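Local atomic coordinates of phosphinothricin N-acetyltransferase (Brucella ovis, PDB entry 5DWM), a protein that binds acetyl-CoA and probably transfers its acetyl group to the amino group of a small substrate such as phosphinothricin. Residues D92-A97 and K107-E112; P10-F15 and P61-E66; L125-G130 and L145-C150. All coordinates share one frame; numbering follows the deposited sequence.

Contact 1. Residues D92-A97 and K107-E112; sequences DSIYIA and KLLLRE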
ATOM      1  N   ASP A  92      -1.592   4.597  10.196  1.00 15.36           N
ATOM      2  CA  ASP A  92      -1.289   5.809  10.953  1.00 16.17           C
ATOM      3  C   ASP A  92      -0.156   6.608  10.323  1.00 16.74           C
ATOM      4  O   ASP A  92       0.752   6.051   9.703  1.00 21.07           O
ATOM      5  CB  ASP A  92      -0.983   5.538  12.438  1.00 17.41           C
ATOM      6  CG  ASP A  92       0.328   4.796  12.673  1.00 20.20           C
ATOM      7  OD1 ASP A  92       0.365   3.564  12.448  1.00 24.69           O
ATOM      8  OD2 ASP A  92       1.294   5.419  13.174  1.00 20.77           O
ATOM      9  N   SER A  93      -0.224   7.928  10.504  1.00 15.39           N
ATOM     10  CA  SER A  93       0.771   8.874  10.008  1.00 15.60           C
ATOM     11  C   SER A  93       1.041   9.889  11.106  1.00 14.68           C
ATOM     12  O   SER A  93       0.096  10.441  11.674  1.00 16.56           O
ATOM     13  CB  SER A  93       0.234   9.613   8.782  1.00 18.91           C
ATOM     14  OG  SER A  93       0.054   8.713   7.704  1.00 20.60           O
ATOM     15  N   ILE A  94       2.315  10.134  11.411  1.00 15.37           N
ATOM     16  CA  ILE A  94       2.698  11.007  12.518  1.00 14.96           C
ATOM     17  C   ILE A  94       3.902  11.824  12.080  1.00 14.44           C
ATOM     18  O   ILE A  94       4.888  11.262  11.591  1.00 15.84           O
ATOM     19  CB  ILE A  94       3.095  10.217  13.782  1.00 19.13           C
ATOM     20  CG1 ILE A  94       2.040   9.182  14.175  1.00 23.59           C
ATOM     21  CG2 ILE A  94       3.337  11.174  14.947  1.00 19.32           C
ATOM     22  CD1 ILE A  94       2.484   8.288  15.307  1.00 27.30           C
ATOM     23  N   TYR A  95       3.846  13.139  12.301  1.00 14.42           N
ATOM     24  CA  TYR A  95       4.973  14.023  12.035  1.00 14.23           C
ATOM     25  C   TYR A  95       5.128  15.019  13.170  1.00 14.87           C
ATOM     26  O   TYR A  95       4.137  15.566  13.663  1.00 17.38           O
ATOM     27  CB  TYR A  95       4.802  14.776  10.710  1.00 15.76           C
ATOM     28  CG  TYR A  95       5.041  13.877   9.521  1.00 16.21           C
ATOM     29  CD1 TYR A  95       6.329  13.628   9.070  1.00 17.80           C
ATOM     30  CD2 TYR A  95       3.986  13.257   8.868  1.00 17.66           C
ATOM     31  CE1 TYR A  95       6.562  12.803   7.986  1.00 19.29           C
ATOM     32  CE2 TYR A  95       4.210  12.422   7.777  1.00 19.46           C
ATOM     33  CZ  TYR A  95       5.501  12.200   7.342  1.00 19.19           C
ATOM     34  OH  TYR A  95       5.733  11.374   6.263  1.00 22.24           O
ATOM     35  N   ILE A  96       6.378  15.269  13.556  1.00 15.67           N
ATOM     36  CA  ILE A  96       6.705  16.126  14.684  1.00 15.82           C
ATOM     37  C   ILE A  96       7.573  17.281  14.191  1.00 16.21           C
ATOM     38  O   ILE A  96       8.419  17.100  13.305  1.00 16.64           O
ATOM     39  CB  ILE A  96       7.434  15.320  15.782  1.00 18.14           C
ATOM     40  CG1 ILE A  96       6.625  14.076  16.176  1.00 20.55           C
ATOM     41  CG2 ILE A  96       7.705  16.182  17.000  1.00 19.07           C
ATOM     42  CD1 ILE A  96       5.297  14.365  16.844  1.00 22.86           C
ATOM     43  N   ALA A  97       7.349  18.468  14.755  1.00 16.45           N
ATOM     44  CA  ALA A  97       8.200  19.615  14.447  1.00 17.52           C
ATOM     45  C   ALA A  97       9.647  19.310  14.826  1.00 19.42           C
ATOM     46  O   ALA A  97       9.896  18.662  15.851  1.00 19.88           O
ATOM     47  CB  ALA A  97       7.726  20.857  15.208  1.00 17.68           C
ATOM     48  N   LYS A 107       4.488   9.842  21.169  1.00 17.61           N
ATOM     49  CA  LYS A 107       3.764   8.865  21.977  0.56 18.50           C
ATOM     50  C   LYS A 107       2.407   9.398  22.414  1.00 18.36           C
ATOM     51  O   LYS A 107       1.414   8.662  22.400  1.00 19.33           O
ATOM     52  CB  LYS A 107       4.602   8.453  23.187  0.56 19.39           C
ATOM     53  CG  LYS A 107       5.806   7.610  22.841  0.56 20.29           C
ATOM     54  CD  LYS A 107       6.632   7.270  24.062  0.56 20.98           C
ATOM     55  CE  LYS A 107       7.516   8.439  24.487  0.56 21.53           C
ATOM     56  NZ  LYS A 107       8.425   8.074  25.613  0.56 22.09           N
ATOM     57  N   LEU A 108       2.342  10.674  22.819  1.00 17.90           N
ATOM     58  CA  LEU A 108       1.052  11.250  23.194  1.00 18.13           C
ATOM     59  C   LEU A 108       0.081  11.211  22.028  1.00 19.64           C
ATOM     60  O   LEU A 108      -1.093  10.858  22.200  1.00 20.61           O
ATOM     61  CB  LEU A 108       1.216  12.693  23.669  1.00 19.81           C
ATOM     62  CG  LEU A 108       1.904  12.942  24.995  1.00 20.99           C
ATOM     63  CD1 LEU A 108       2.008  14.452  25.213  1.00 22.62           C
ATOM     64  CD2 LEU A 108       1.133  12.259  26.129  1.00 22.23           C
ATOM     65  N   LEU A 109       0.559  11.561  20.830  1.00 18.37           N
ATOM     66  CA  LEU A 109      -0.299  11.582  19.653  1.00 17.99           C
ATOM     67  C   LEU A 109      -0.763  10.180  19.294  1.00 18.64           C
ATOM     68  O   LEU A 109      -1.949   9.960  19.027  1.00 19.65           O
ATOM     69  CB  LEU A 109       0.451  12.202  18.468  1.00 17.02           C
ATOM     70  CG  LEU A 109       0.474  13.724  18.439  1.00 17.17           C
ATOM     71  CD1 LEU A 109       1.501  14.240  17.445  1.00 17.48           C
ATOM     72  CD2 LEU A 109      -0.896  14.267  18.114  1.00 18.78           C
ATOM     73  N   LEU A 110       0.168   9.223  19.259  1.00 17.42           N
ATOM     74  CA  LEU A 110      -0.176   7.881  18.796  1.00 18.31           C
ATOM     75  C   LEU A 110      -1.078   7.171  19.797  1.00 18.51           C
ATOM     76  O   LEU A 110      -2.007   6.460  19.399  1.00 18.16           O
ATOM     77  CB  LEU A 110       1.092   7.076  18.505  1.00 18.72           C
ATOM     78  CG  LEU A 110       0.942   5.666  17.931  1.00 20.57           C
ATOM     79  CD1 LEU A 110       0.047   5.653  16.687  1.00 21.15           C
ATOM     80  CD2 LEU A 110       2.316   5.083  17.612  1.00 20.41           C
ATOM     81  N   ARG A 111      -0.842   7.372  21.099  1.00 19.07           N
ATOM     82  CA  ARG A 111      -1.744   6.791  22.085  1.00 22.08           C
ATOM     83  C   ARG A 111      -3.176   7.257  21.856  1.00 21.37           C
ATOM     84  O   ARG A 111      -4.114   6.447  21.872  1.00 20.92           O
ATOM     85  CB  ARG A 111      -1.277   7.121  23.503  1.00 25.94           C
ATOM     86  CG  ARG A 111      -2.245   6.638  24.562  1.00 34.83           C
ATOM     87  CD  ARG A 111      -1.599   6.560  25.933  1.00 42.77           C
ATOM     88  NE  ARG A 111      -0.516   5.583  25.962  1.00 49.99           N
ATOM     89  CZ  ARG A 111       0.759   5.885  26.180  1.00 55.26           C
ATOM     90  NH1 ARG A 111       1.115   7.145  26.403  1.00 57.28           N
ATOM     91  NH2 ARG A 111       1.677   4.927  26.187  1.00 56.70           N
ATOM     92  N   GLU A 112      -3.369   8.556  21.613  1.00 20.66           N
ATOM     93  CA  GLU A 112      -4.726   9.056  21.414  1.00 19.85           C
ATOM     94  C   GLU A 112      -5.289   8.605  20.069  1.00 19.51           C
ATOM     95  O   GLU A 112      -6.483   8.293  19.965  1.00 19.65           O
ATOM     96  CB  GLU A 112      -4.769  10.577  21.579  1.00 20.96           C
ATOM     97  CG  GLU A 112      -6.164  11.195  21.470  1.00 21.56           C
ATOM     98  CD  GLU A 112      -7.141  10.688  22.520  1.00 24.55           C
ATOM     99  OE1 GLU A 112      -8.369  10.759  22.278  1.00 26.61           O
ATOM    100  OE2 GLU A 112      -6.687  10.216  23.584  1.00 26.47           O
TER
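Ile-94 on the strand and Leu-110 on the helix meet in the middle of this contact, which joins the first two elements of the beta-alpha-beta unit at the heart of the GNAT fold: strand 89-96, helix 105-119 and strand 124-129. The helix segment packs along one face of the strand and runs nearly antiparallel to it, 158° between their directions, with the axes of the two segments 9.4 Å apart at closest approach. The two side chains cross at about a right angle. Ile-94 sets CG1 beside its own backbone N (chi1 -51°), and the chain then extends so that CD1 reaches the flank of Leu-110, 3.7 Å from Leu-110 CB and 3.8 Å from Leu-110 CD1. One methyl therefore lies against both the root and a branch of the leucine.

Two residues further along the strand, Ile-96 and Leu-109 behave differently. They slide past each other in opposite directions and touch methyl to methyl, Ile-96 CD1 to Leu-109 CD1 at 3.8 Å. Leu-109 CD1 also lies more loosely against Ile-94 CG2, so Leu-109 bridges the two isoleucines.

Ile-94 and Ile-96 belong to the acetyl-CoA site, as do Gly-102, Gln-103 and Gly-104 in the connection between strand and helix, and Gly-106 and Lys-107 in the first turn of the helix, so the contact joins the strand that ends at this site to the helix that starts there. Leu-141 of helix 136-144 also touches Ile-94, and Ala-75 of strand 70-79 touches Leu-109.

At the other end, Leu-110 keeps CG trans to its backbone N (chi1 -177°) and crosses Asp-92, whose carboxylate is otherwise engaged: OD2 is hydrogen-bonded to His-142 NE2 while lying 3.7 Å from Leu-110 CD1.

Contact 2. Residues P10-F15 and P61-E66; sequences PVIRDF and PILVAE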
ATOM      1  N   PRO A  10       2.393  19.510  26.674  1.00 33.23           N
ATOM      2  CA  PRO A  10       1.591  19.341  25.455  1.00 30.97           C
ATOM      3  C   PRO A  10       0.201  18.780  25.723  1.00 31.67           C
ATOM      4  O   PRO A  10      -0.004  17.928  26.590  1.00 34.02           O
ATOM      5  CB  PRO A  10       2.417  18.334  24.636  1.00 29.71           C
ATOM      6  CG  PRO A  10       3.501  17.811  25.576  1.00 31.16           C
ATOM      7  CD  PRO A  10       3.256  18.349  26.937  1.00 32.92           C
ATOM      8  N   VAL A  11      -0.770  19.276  24.956  1.00 28.08           N
ATOM      9  CA  VAL A  11      -2.149  18.798  24.986  1.00 28.23           C
ATOM     10  C   VAL A  11      -2.502  18.253  23.606  1.00 25.17           C
ATOM     11  O   VAL A  11      -2.150  18.861  22.589  1.00 25.35           O
ATOM     12  CB  VAL A  11      -3.115  19.939  25.362  1.00 31.10           C
ATOM     13  CG1 VAL A  11      -4.540  19.425  25.481  1.00 32.55           C
ATOM     14  CG2 VAL A  11      -2.678  20.601  26.653  1.00 31.21           C
ATOM     15  N   ILE A  12      -3.213  17.120  23.564  1.00 22.92           N
ATOM     16  CA  ILE A  12      -3.700  16.539  22.310  1.00 22.26           C
ATOM     17  C   ILE A  12      -5.140  16.992  22.083  1.00 22.71           C
ATOM     18  O   ILE A  12      -5.985  16.871  22.981  1.00 25.47           O
ATOM     19  CB  ILE A  12      -3.615  15.001  22.333  1.00 21.74           C
ATOM     20  CG1 ILE A  12      -2.200  14.522  22.686  1.00 22.06           C
ATOM     21  CG2 ILE A  12      -4.063  14.418  20.993  1.00 22.32           C
ATOM     22  CD1 ILE A  12      -1.118  15.057  21.797  1.00 21.15           C
ATOM     23  N   ARG A  13      -5.430  17.493  20.878  1.00 21.31           N
ATOM     24  CA  ARG A  13      -6.783  17.920  20.536  1.00 20.02           C
ATOM     25  C   ARG A  13      -7.043  17.643  19.064  1.00 18.64           C
ATOM     26  O   ARG A  13      -6.126  17.353  18.294  1.00 18.90           O
ATOM     27  CB  ARG A  13      -7.007  19.408  20.831  1.00 20.89           C
ATOM     28  CG  ARG A  13      -6.129  20.327  19.989  1.00 20.72           C
ATOM     29  CD  ARG A  13      -6.572  21.783  20.085  1.00 20.81           C
ATOM     30  NE  ARG A  13      -5.583  22.692  19.507  1.00 21.20           N
ATOM     31  CZ  ARG A  13      -5.452  22.917  18.203  1.00 20.06           C
ATOM     32  NH1 ARG A  13      -6.245  22.296  17.339  1.00 20.07           N
ATOM     33  NH2 ARG A  13      -4.527  23.762  17.759  1.00 19.91           N
ATOM     34  N   ASP A  14      -8.312  17.760  18.671  1.00 20.00           N
ATOM     35  CA  ASP A  14      -8.666  17.608  17.266  1.00 21.37           C
ATOM     36  C   ASP A  14      -8.071  18.733  16.430  1.00 20.45           C
ATOM     37  O   ASP A  14      -8.031  19.894  16.847  1.00 20.72           O
ATOM     38  CB  ASP A  14     -10.182  17.646  17.088  1.00 23.31           C
ATOM     39  CG  ASP A  14     -10.867  16.369  17.539  1.00 27.03           C
ATOM     40  OD1 ASP A  14     -10.282  15.275  17.393  1.00 28.97           O
ATOM     41  OD2 ASP A  14     -12.010  16.464  18.024  1.00 30.47           O
ATOM     42  N   PHE A  15      -7.642  18.378  15.221  1.00 19.91           N
ATOM     43  CA  PHE A  15      -7.245  19.353  14.220  1.00 19.45           C
ATOM     44  C   PHE A  15      -8.395  20.298  13.889  1.00 19.80           C
ATOM     45  O   PHE A  15      -9.566  19.900  13.863  1.00 22.34           O
ATOM     46  CB  PHE A  15      -6.846  18.572  12.964  1.00 18.69           C
ATOM     47  CG  PHE A  15      -6.859  19.372  11.688  1.00 19.86           C
ATOM     48  CD1 PHE A  15      -7.982  19.395  10.870  1.00 21.05           C
ATOM     49  CD2 PHE A  15      -5.727  20.052  11.269  1.00 18.79           C
ATOM     50  CE1 PHE A  15      -7.987  20.118   9.681  1.00 21.33           C
ATOM     51  CE2 PHE A  15      -5.725  20.772  10.075  1.00 20.17           C
ATOM     52  CZ  PHE A  15      -6.857  20.800   9.284  1.00 20.61           C
ATOM     53  N   PRO A  61      -9.937  10.312  12.212  1.00 17.95           N
ATOM     54  CA  PRO A  61      -9.488  11.326  13.168  1.00 18.05           C
ATOM     55  C   PRO A  61      -8.197  11.985  12.716  1.00 16.90           C
ATOM     56  O   PRO A  61      -7.326  11.361  12.103  1.00 18.64           O
ATOM     57  CB  PRO A  61      -9.242  10.513  14.445  1.00 19.57           C
ATOM     58  CG  PRO A  61      -8.889   9.163  13.955  1.00 19.98           C
ATOM     59  CD  PRO A  61      -9.749   8.943  12.728  1.00 18.92           C
ATOM     60  N   ILE A  62      -8.090  13.272  13.038  1.00 16.14           N
ATOM     61  CA  ILE A  62      -6.907  14.078  12.757  1.00 15.08           C
ATOM     62  C   ILE A  62      -6.602  14.843  14.029  1.00 15.73           C
ATOM     63  O   ILE A  62      -7.450  15.601  14.513  1.00 17.50           O
ATOM     64  CB  ILE A  62      -7.126  15.062  11.593  1.00 17.04           C
ATOM     65  CG1 ILE A  62      -7.679  14.355  10.353  1.00 18.32           C
ATOM     66  CG2 ILE A  62      -5.827  15.761  11.258  1.00 17.81           C
ATOM     67  CD1 ILE A  62      -8.123  15.321   9.264  1.00 19.62           C
ATOM     68  N   LEU A  63      -5.401  14.647  14.565  1.00 16.61           N
ATOM     69  CA  LEU A  63      -5.037  15.143  15.880  1.00 16.82           C
ATOM     70  C   LEU A  63      -3.813  16.044  15.800  1.00 16.87           C
ATOM     71  O   LEU A  63      -2.943  15.870  14.943  1.00 17.61           O
ATOM     72  CB  LEU A  63      -4.718  13.978  16.810  1.00 17.88           C
ATOM     73  CG  LEU A  63      -5.815  12.933  16.978  1.00 18.94           C
ATOM     74  CD1 LEU A  63      -5.279  11.802  17.835  1.00 19.12           C
ATOM     75  CD2 LEU A  63      -7.059  13.557  17.606  1.00 19.91           C
ATOM     76  N   VAL A  64      -3.750  17.001  16.720  1.00 16.60           N
ATOM     77  CA  VAL A  64      -2.583  17.858  16.864  1.00 16.89           C
ATOM     78  C   VAL A  64      -2.145  17.878  18.319  1.00 18.22           C
ATOM     79  O   VAL A  64      -2.954  17.701  19.234  1.00 18.56           O
ATOM     80  CB  VAL A  64      -2.814  19.296  16.341  1.00 17.96           C
ATOM     81  CG1 VAL A  64      -3.152  19.270  14.854  1.00 18.30           C
ATOM     82  CG2 VAL A  64      -3.892  20.007  17.145  1.00 20.55           C
ATOM     83  N   ALA A  65      -0.850  18.099  18.527  1.00 17.15           N
ATOM     84  CA  ALA A  65      -0.288  18.322  19.851  1.00 17.98           C
ATOM     85  C   ALA A  65       0.064  19.795  19.957  1.00 20.03           C
ATOM     86  O   ALA A  65       0.766  20.327  19.091  1.00 20.01           O
ATOM     87  CB  ALA A  65       0.972  17.480  20.051  1.00 18.78           C
ATOM     88  N   GLU A  66      -0.424  20.452  21.005  1.00 21.62           N
ATOM     89  CA  GLU A  66      -0.234  21.884  21.186  0.50 23.36           C
ATOM     90  C   GLU A  66       0.397  22.152  22.542  1.00 24.87           C
ATOM     91  O   GLU A  66      -0.028  21.584  23.553  1.00 25.40           O
ATOM     92  CB  GLU A  66      -1.568  22.635  21.088  0.50 25.05           C
ATOM     93  CG  GLU A  66      -1.448  24.125  21.364  0.50 26.26           C
ATOM     94  CD  GLU A  66      -2.785  24.835  21.332  0.50 27.79           C
ATOM     95  OE1 GLU A  66      -3.725  24.312  20.698  0.50 29.70           O
ATOM     96  OE2 GLU A  66      -2.898  25.917  21.948  0.50 28.21           O
TER
HETATM   97  O   HOH W   1     -10.440  14.530  14.409  1.00 24.56           O
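Arg-13 and Glu-66 join the outermost strand 11-14 to its inner neighbour 62-67 in the GNAT sheet through a side-on salt bridge, with NE and NH2 both on one oxygen. Arg-13 NE gives Glu-66 OE1 a 2.7 Å bond, nearly along the oxygen's C-O axis, and Arg-13 NH2 adds a longer, more bent one at 3.1 Å, from above the carboxylate plane. The two flat groups stand 82° apart. Arg-13 CG sits between its backbone N and carbonyl carbon (chi1 64°), and the chain extends from CG to NE, carrying the guanidinium over Val-64 to Glu-66. Val-64 CG2 covers one face of the guanidinium, 3.3 Å from Arg-13 NH1, and NH1 donates to Asp-14 O and forms a salt bridge with Asp-19 OD2.

Beneath these side chains the strands pair antiparallel. Val-11 with Glu-66 and Arg-13 with Val-64 are hydrogen-bonded pairs, each with two bonds; past them Phe-15 N reaches Ile-62 O at 2.9 Å, almost straight at the hydrogen (178°). Phe-15 CB packs against Ile-62 CG2 at 3.4 Å. On the face opposite Arg-13, Ile-12 CD1 rests on Ala-65 CB, 3.6 Å away. A water links Asp-14 OD1 to Ile-62 N, and the same carboxylate oxygen has a salt bridge to Arg-116.

Strand 62-67 continues the pairing to strand 70-79. Helix 105-119 covers the Ile-12 face, and helices 20-33 and 45-58 cover Phe-15, Val-64 and Ile-62.

Contact 3. Residues L125-G130 and L145-C150; sequences LLAVIG and LGFTHC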
ATOM      1  N   LEU A 125      -4.177  -1.617  13.041  1.00 14.52           N
ATOM      2  CA  LEU A 125      -3.577  -0.329  12.719  1.00 13.77           C
ATOM      3  C   LEU A 125      -2.178  -0.587  12.169  1.00 14.18           C
ATOM      4  O   LEU A 125      -1.367  -1.260  12.813  1.00 15.06           O
ATOM      5  CB  LEU A 125      -3.531   0.572  13.956  1.00 15.63           C
ATOM      6  CG  LEU A 125      -2.982   1.997  13.766  1.00 15.55           C
ATOM      7  CD1 LEU A 125      -3.755   2.755  12.684  1.00 16.40           C
ATOM      8  CD2 LEU A 125      -3.020   2.744  15.098  1.00 15.64           C
ATOM      9  N   LEU A 126      -1.912  -0.083  10.967  1.00 14.82           N
ATOM     10  CA  LEU A 126      -0.681  -0.377  10.242  1.00 14.12           C
ATOM     11  C   LEU A 126       0.196   0.867  10.171  1.00 13.77           C
ATOM     12  O   LEU A 126      -0.293   1.954   9.856  1.00 15.62           O
ATOM     13  CB  LEU A 126      -1.026  -0.823   8.818  1.00 14.72           C
ATOM     14  CG  LEU A 126       0.134  -1.217   7.895  1.00 15.15           C
ATOM     15  CD1 LEU A 126       0.716  -2.560   8.311  1.00 15.72           C
ATOM     16  CD2 LEU A 126      -0.319  -1.264   6.436  1.00 16.10           C
ATOM     17  N   ALA A 127       1.487   0.702  10.434  1.00 14.22           N
ATOM     18  CA  ALA A 127       2.481   1.748  10.206  1.00 14.71           C
ATOM     19  C   ALA A 127       3.320   1.373   8.995  1.00 15.78           C
ATOM     20  O   ALA A 127       3.855   0.265   8.930  1.00 15.71           O
ATOM     21  CB  ALA A 127       3.393   1.926  11.425  1.00 16.18           C
ATOM     22  N   VAL A 128       3.416   2.291   8.035  1.00 15.12           N
ATOM     23  CA  VAL A 128       4.221   2.109   6.832  1.00 14.61           C
ATOM     24  C   VAL A 128       5.358   3.114   6.957  1.00 15.03           C
ATOM     25  O   VAL A 128       5.200   4.292   6.621  1.00 17.37           O
ATOM     26  CB  VAL A 128       3.372   2.360   5.571  1.00 15.36           C
ATOM     27  CG1 VAL A 128       4.210   2.152   4.308  1.00 15.35           C
ATOM     28  CG2 VAL A 128       2.178   1.430   5.548  1.00 16.35           C
ATOM     29  N   ILE A 129       6.491   2.667   7.482  1.00 13.68           N
ATOM     30  CA  ILE A 129       7.552   3.561   7.942  1.00 13.75           C
ATOM     31  C   ILE A 129       8.597   3.685   6.840  1.00 13.58           C
ATOM     32  O   ILE A 129       9.308   2.722   6.526  1.00 13.93           O
ATOM     33  CB  ILE A 129       8.166   3.065   9.259  1.00 15.77           C
ATOM     34  CG1 ILE A 129       7.070   2.936  10.330  1.00 16.10           C
ATOM     35  CG2 ILE A 129       9.311   3.996   9.706  1.00 16.47           C
ATOM     36  CD1 ILE A 129       7.551   2.319  11.632  1.00 17.89           C
ATOM     37  N   GLY A 130       8.689   4.873   6.246  1.00 14.27           N
ATOM     38  CA  GLY A 130       9.682   5.096   5.216  1.00 15.62           C
ATOM     39  C   GLY A 130      11.083   5.180   5.789  1.00 16.50           C
ATOM     40  O   GLY A 130      11.301   5.685   6.891  1.00 17.96           O
ATOM     41  N   LEU A 145       4.562   1.400  21.703  1.00 27.79           N
ATOM     42  CA  LEU A 145       3.113   1.350  21.837  1.00 26.56           C
ATOM     43  C   LEU A 145       2.523   0.008  21.413  1.00 25.62           C
ATOM     44  O   LEU A 145       1.312  -0.088  21.192  1.00 25.47           O
ATOM     45  CB  LEU A 145       2.462   2.514  21.093  1.00 28.92           C
ATOM     46  CG  LEU A 145       2.471   3.753  21.994  1.00 30.43           C
ATOM     47  CD1 LEU A 145       2.046   4.984  21.250  1.00 32.77           C
ATOM     48  CD2 LEU A 145       1.562   3.529  23.193  1.00 32.25           C
ATOM     49  N   GLY A 146       3.355  -1.025  21.295  1.00 24.90           N
ATOM     50  CA  GLY A 146       2.880  -2.381  21.114  1.00 23.09           C
ATOM     51  C   GLY A 146       2.777  -2.864  19.685  1.00 21.67           C
ATOM     52  O   GLY A 146       2.310  -3.987  19.467  1.00 22.49           O
ATOM     53  N   PHE A 147       3.183  -2.062  18.710  1.00 19.91           N
ATOM     54  CA  PHE A 147       3.185  -2.543  17.337  1.00 18.48           C
ATOM     55  C   PHE A 147       4.232  -3.639  17.192  1.00 19.36           C
ATOM     56  O   PHE A 147       5.286  -3.614  17.842  1.00 21.18           O
ATOM     57  CB  PHE A 147       3.546  -1.412  16.375  1.00 17.91           C
ATOM     58  CG  PHE A 147       2.436  -0.432  16.108  1.00 17.23           C
ATOM     59  CD1 PHE A 147       2.031   0.481  17.074  1.00 17.87           C
ATOM     60  CD2 PHE A 147       1.850  -0.368  14.849  1.00 16.91           C
ATOM     61  CE1 PHE A 147       1.028   1.392  16.804  1.00 17.37           C
ATOM     62  CE2 PHE A 147       0.853   0.549  14.573  1.00 17.04           C
ATOM     63  CZ  PHE A 147       0.443   1.437  15.547  1.00 17.34           C
ATOM     64  N   THR A 148       3.943  -4.607  16.330  1.00 19.08           N
ATOM     65  CA  THR A 148       4.881  -5.676  16.026  1.00 19.49           C
ATOM     66  C   THR A 148       5.343  -5.566  14.579  1.00 18.45           C
ATOM     67  O   THR A 148       4.608  -5.097  13.708  1.00 17.90           O
ATOM     68  CB  THR A 148       4.262  -7.055  16.279  1.00 23.05           C
ATOM     69  OG1 THR A 148       3.118  -7.228  15.443  1.00 25.54           O
ATOM     70  CG2 THR A 148       3.817  -7.176  17.725  1.00 23.79           C
ATOM     71  N   HIS A 149       6.578  -5.983  14.336  1.00 19.01           N
ATOM     72  CA  HIS A 149       7.125  -5.936  12.988  1.00 18.81           C
ATOM     73  C   HIS A 149       6.417  -6.938  12.092  1.00 18.40           C
ATOM     74  O   HIS A 149       6.264  -8.107  12.451  1.00 20.45           O
ATOM     75  CB  HIS A 149       8.616  -6.242  13.045  1.00 19.86           C
ATOM     76  CG  HIS A 149       9.428  -5.102  13.559  1.00 22.63           C
ATOM     77  ND1 HIS A 149       9.864  -4.084  12.741  1.00 24.48           N
ATOM     78  CD2 HIS A 149       9.847  -4.792  14.810  1.00 23.35           C
ATOM     79  CE1 HIS A 149      10.536  -3.203  13.464  1.00 24.76           C
ATOM     80  NE2 HIS A 149      10.544  -3.612  14.721  1.00 24.91           N
ATOM     81  N   CYS A 150       5.985  -6.482  10.914  1.00 16.67           N
ATOM     82  CA  CYS A 150       5.280  -7.369  10.005  1.00 17.30           C
ATOM     83  C   CYS A 150       5.776  -7.267   8.569  1.00 17.98           C
ATOM     84  O   CYS A 150       5.097  -7.761   7.664  1.00 20.83           O
ATOM     85  CB  CYS A 150       3.753  -7.177  10.088  1.00 16.82           C
ATOM     86  SG  CYS A 150       3.133  -5.561   9.579  1.00 16.25           S
TER
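Phe-147 drives its ring toward Leu-125 and Ala-127, packing between strand 124-129 and the connection that enters strand 148-159. These two strands of the GNAT sheet are not neighbours: strand 162-172 lies between them and pairs with both, so what joins the segments is side-chain contact. The ring starts just after Gly-146, the C-prime residue of the Schellman motif that ends helix 136-144.

From CB, which points at the other strand, CG sits beside the backbone N (chi1 -77°), directing the ring inward. CD2 lies 3.9 Å from Leu-125 O. The next atom, CE2, comes to 3.4 Å from the same oxygen, approached obliquely to the ring, and 4.3 Å from Ala-127 CB. At the tip, CZ meets the leucine branch itself: Leu-125 CD2 is 3.7 Å away and Leu-125 CG 3.9 Å. Leu-125 swings CG away from its backbone N, toward the carbonyl side, which turns the branch to the ring, and it crosses the phenyl group at a slant. The ring is enclosed further by Leu-110 of helix 105-119, by Asp-92 of strand 89-96 and by an edge-to-face meeting with His-142.

A second, looser touch lies on the other face of strand 124-129, where Leu-126 CD1 reaches Cys-150 SG at 4.1 Å. Here the second subunit is close: its Ile-153 packs on Leu-126, and Cys-150 makes backbone hydrogen bonds to that chain.

The chemistry is therefore mainly apolar and buried. Between the segments, fit depends on shape and not on polar bonds, and even the close approach of Phe-147 CE2 to the carbonyl oxygen of Leu-125 is a packing contact.

How the contacts relate
Contacts 1 and 3 are buried and rely on apolar side chains, whereas contact 2 is partly buried and combines strand-to-strand backbone bonds with a salt bridge between partly exposed side chains. All three reach the same sheet. Contact 1 is nearest the chain's centre and touches both others: Leu-108 and Leu-109 pack on Pro-10 and Ile-12 of contact 2, and Asp-92 N probably bonds to Leu-126 O of contact 3. Helix 105-119 is part of contact 1 and packs on both others, while neighbouring strands 89-96 and 124-129 connect contacts 1 and 3. Contacts 2 and 3 do not meet; their centres lie about 21 Å apart, on opposite sides of the chain's centre.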